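Local coordinates for uncharacterized conserved protein (Staphylococcus epidermidis, PDB 3FRM) that is of unknown function but carries a GNAT acetyltransferase-like domain, so it may be an acyltransferase, at residues A[101-106]-A[240-245]. Sequence-based numbering, arbitrary orientation.
Sequences ELYVIE and YVYQGF
Tyr242 holds its CG anti to its backbone N (chi1 176°), while Tyr103 turns its CG beside its own N (chi1 -65°); these two torsions bring the rings together on one face of an antiparallel strand pair. The pair contains a beta bulge. Strand 241-251 meets strand 96-105 here, near the middle of one long mixed sheet. The pairing joins the DUF5613 part of the chain to the GNAT part, two families of the acetyltransferase clan.

The rings form an offset edge-to-face pair. The Tyr242 edge points to the Tyr103 face, with the planes at 63°. Glu101 also reaches the Tyr242 edge, its CG lying 3.6 Å from Tyr242 CE1. The Glu101 carboxylate stands perpendicular to that ring; its OE2 probably pairs with Lys232, but the position of this oxygen is less certain. On the same face, Leu236 of helix 232-237 and Leu236 of the second subunit both pack on Tyr103.

Val104 and Val241 form a hydrogen-bonded pair. Val104 N lies 2.8 Å from Val241 O, and Val241 N lies 2.7 Å from Val104 O. Between Tyr103 and Glu101 the register slips by one: Gln243 and Gly244 together face Leu102. Leu102 O accepts from Gln243 N at 2.7 Å, but Leu102 N donates to Gly244 O at 2.9 Å. Gly244 has a positive phi, where a side chain would press on the preceding carbonyl.

On the opposite face, Val104 CG1 approaches Gln243 OE1. The Gln243 chain bends at chi2, and its NE2 binds Met4 O near the N-terminus. At the end away from the bulge, Tyr240 lies across Ile105 at about a right angle. Ile105 CG2 sits over one ring face in a CH-pi contact, 3.5 Å from Tyr240 CE1.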
loop_
_atom_site.group_PDB
_atom_site.type_symbol
_atom_site.label_atom_id
_atom_site.label_comp_id
_atom_site.label_asym_id
_atom_site.label_seq_id
_atom_site.Cartn_x
_atom_site.Cartn_y
_atom_site.Cartn_z
ATOM N N GLU A 101 -7.953 -1.941 5.982
ATOM C CA GLU A 101 -7.045 -1.787 7.126
ATOM C C GLU A 101 -7.478 -0.615 7.988
ATOM O O GLU A 101 -7.708 0.506 7.463
ATOM C CB GLU A 101 -5.651 -1.469 6.633
ATOM C CG GLU A 101 -4.915 -2.677 6.172
ATOM C CD GLU A 101 -3.671 -2.363 5.334
ATOM O OE1 GLU A 101 -2.925 -3.335 5.026
ATOM O OE2 GLU A 101 -3.420 -1.168 5.000
ATOM N N LEU A 102 -7.619 -0.869 9.284
ATOM C CA LEU A 102 -7.955 0.194 10.200
ATOM C C LEU A 102 -6.684 0.872 10.765
ATOM O O LEU A 102 -5.841 0.197 11.374
ATOM C CB LEU A 102 -8.799 -0.348 11.351
ATOM C CG LEU A 102 -9.154 0.671 12.450
ATOM C CD1 LEU A 102 -10.193 1.716 11.936
ATOM C CD2 LEU A 102 -9.709 -0.066 13.708
ATOM N N TYR A 103 -6.552 2.187 10.538
ATOM C CA TYR A 103 -5.467 3.015 11.142
ATOM C C TYR A 103 -5.950 3.965 12.208
ATOM O O TYR A 103 -7.022 4.559 12.111
ATOM C CB TYR A 103 -4.678 3.793 10.071
ATOM C CG TYR A 103 -3.940 2.861 9.152
ATOM C CD1 TYR A 103 -2.714 2.329 9.510
ATOM C CD2 TYR A 103 -4.531 2.395 7.984
ATOM C CE1 TYR A 103 -2.055 1.430 8.697
ATOM C CE2 TYR A 103 -3.876 1.505 7.150
ATOM C CZ TYR A 103 -2.631 1.037 7.508
ATOM O OH TYR A 103 -1.975 0.124 6.693
ATOM N N VAL A 104 -5.130 4.138 13.236
ATOM C CA VAL A 104 -5.540 4.962 14.351
ATOM C C VAL A 104 -4.412 5.892 14.736
ATOM O O VAL A 104 -3.258 5.526 14.599
ATOM C CB VAL A 104 -5.946 4.058 15.537
ATOM C CG1 VAL A 104 -4.709 3.589 16.317
ATOM C CG2 VAL A 104 -6.823 4.804 16.490
ATOM N N ILE A 105 -4.737 7.088 15.231
ATOM C CA ILE A 105 -3.736 7.988 15.769
ATOM C C ILE A 105 -4.320 8.894 16.873
ATOM O O ILE A 105 -5.519 9.148 16.886
ATOM C CB ILE A 105 -3.053 8.805 14.663
ATOM C CG1 ILE A 105 -1.723 9.361 15.226
ATOM C CG2 ILE A 105 -3.987 9.900 14.169
ATOM C CD1 ILE A 105 -0.824 10.178 14.259
ATOM N N GLU A 106 -3.489 9.339 17.824
ATOM C CA GLU A 106 -3.921 10.359 18.849
ATOM C C GLU A 106 -3.896 11.730 18.229
ATOM O O GLU A 106 -2.985 11.989 17.462
ATOM C CB GLU A 106 -3.033 10.358 20.132
ATOM C CG GLU A 106 -2.201 9.083 20.293
ATOM C CD GLU A 106 -2.208 8.392 21.693
ATOM O OE1 GLU A 106 -2.688 7.218 21.762
ATOM O OE2 GLU A 106 -1.679 8.960 22.711
ATOM N N TYR A 240 0.417 7.129 11.885
ATOM C CA TYR A 240 -0.789 6.350 12.161
ATOM C C TYR A 240 -0.359 4.968 12.548
ATOM O O TYR A 240 0.599 4.461 11.975
ATOM C CB TYR A 240 -1.693 6.226 10.921
ATOM C CG TYR A 240 -2.643 7.377 10.751
ATOM C CD1 TYR A 240 -3.912 7.315 11.268
ATOM C CD2 TYR A 240 -2.245 8.558 10.101
ATOM C CE1 TYR A 240 -4.761 8.398 11.161
ATOM C CE2 TYR A 240 -3.110 9.643 9.953
ATOM C CZ TYR A 240 -4.370 9.537 10.482
ATOM O OH TYR A 240 -5.270 10.559 10.347
ATOM N N VAL A 241 -1.028 4.380 13.542
ATOM C CA VAL A 241 -0.797 3.003 13.917
ATOM C C VAL A 241 -1.857 2.041 13.371
ATOM O O VAL A 241 -3.047 2.263 13.444
ATOM C CB VAL A 241 -0.415 2.804 15.458
ATOM C CG1 VAL A 241 -0.174 4.133 16.238
ATOM C CG2 VAL A 241 -1.322 1.737 16.197
ATOM N N TYR A 242 -1.371 1.008 12.718
ATOM C CA TYR A 242 -2.136 -0.061 12.181
ATOM C C TYR A 242 -2.830 -0.788 13.302
ATOM O O TYR A 242 -2.167 -1.182 14.295
ATOM C CB TYR A 242 -1.181 -1.025 11.491
ATOM C CG TYR A 242 -1.838 -2.290 10.944
ATOM C CD1 TYR A 242 -2.552 -2.252 9.755
ATOM C CD2 TYR A 242 -1.746 -3.481 11.622
ATOM C CE1 TYR A 242 -3.153 -3.392 9.213
ATOM C CE2 TYR A 242 -2.340 -4.643 11.119
ATOM C CZ TYR A 242 -3.027 -4.587 9.906
ATOM O OH TYR A 242 -3.589 -5.712 9.395
ATOM N N GLN A 243 -4.141 -1.000 13.144
ATOM C CA GLN A 243 -4.947 -1.655 14.179
ATOM C C GLN A 243 -6.001 -2.670 13.696
ATOM O O GLN A 243 -7.098 -2.710 14.271
ATOM C CB GLN A 243 -5.706 -0.577 14.952
ATOM C CG GLN A 243 -6.299 -1.070 16.277
ATOM C CD GLN A 243 -5.967 -0.124 17.370
ATOM O OE1 GLN A 243 -4.799 0.208 17.554
ATOM N NE2 GLN A 243 -6.982 0.341 18.100
ATOM N N GLY A 244 -5.719 -3.419 12.631
ATOM C CA GLY A 244 -6.492 -4.596 12.328
ATOM C C GLY A 244 -6.983 -4.546 10.890
ATOM O O GLY A 244 -6.847 -3.527 10.237
ATOM N N PHE A 245 -7.518 -5.660 10.412
ATOM C CA PHE A 245 -7.935 -5.734 9.008
ATOM C C PHE A 245 -9.304 -6.338 8.840
ATOM O O PHE A 245 -9.817 -6.942 9.759
ATOM C CB PHE A 245 -6.923 -6.582 8.216
ATOM C CG PHE A 245 -6.822 -8.010 8.693
ATOM C CD1 PHE A 245 -7.569 -9.033 8.060
ATOM C CD2 PHE A 245 -6.004 -8.325 9.780
ATOM C CE1 PHE A 245 -7.496 -10.359 8.514
ATOM C CE2 PHE A 245 -5.899 -9.647 10.240
ATOM C CZ PHE A 245 -6.651 -10.681 9.594
#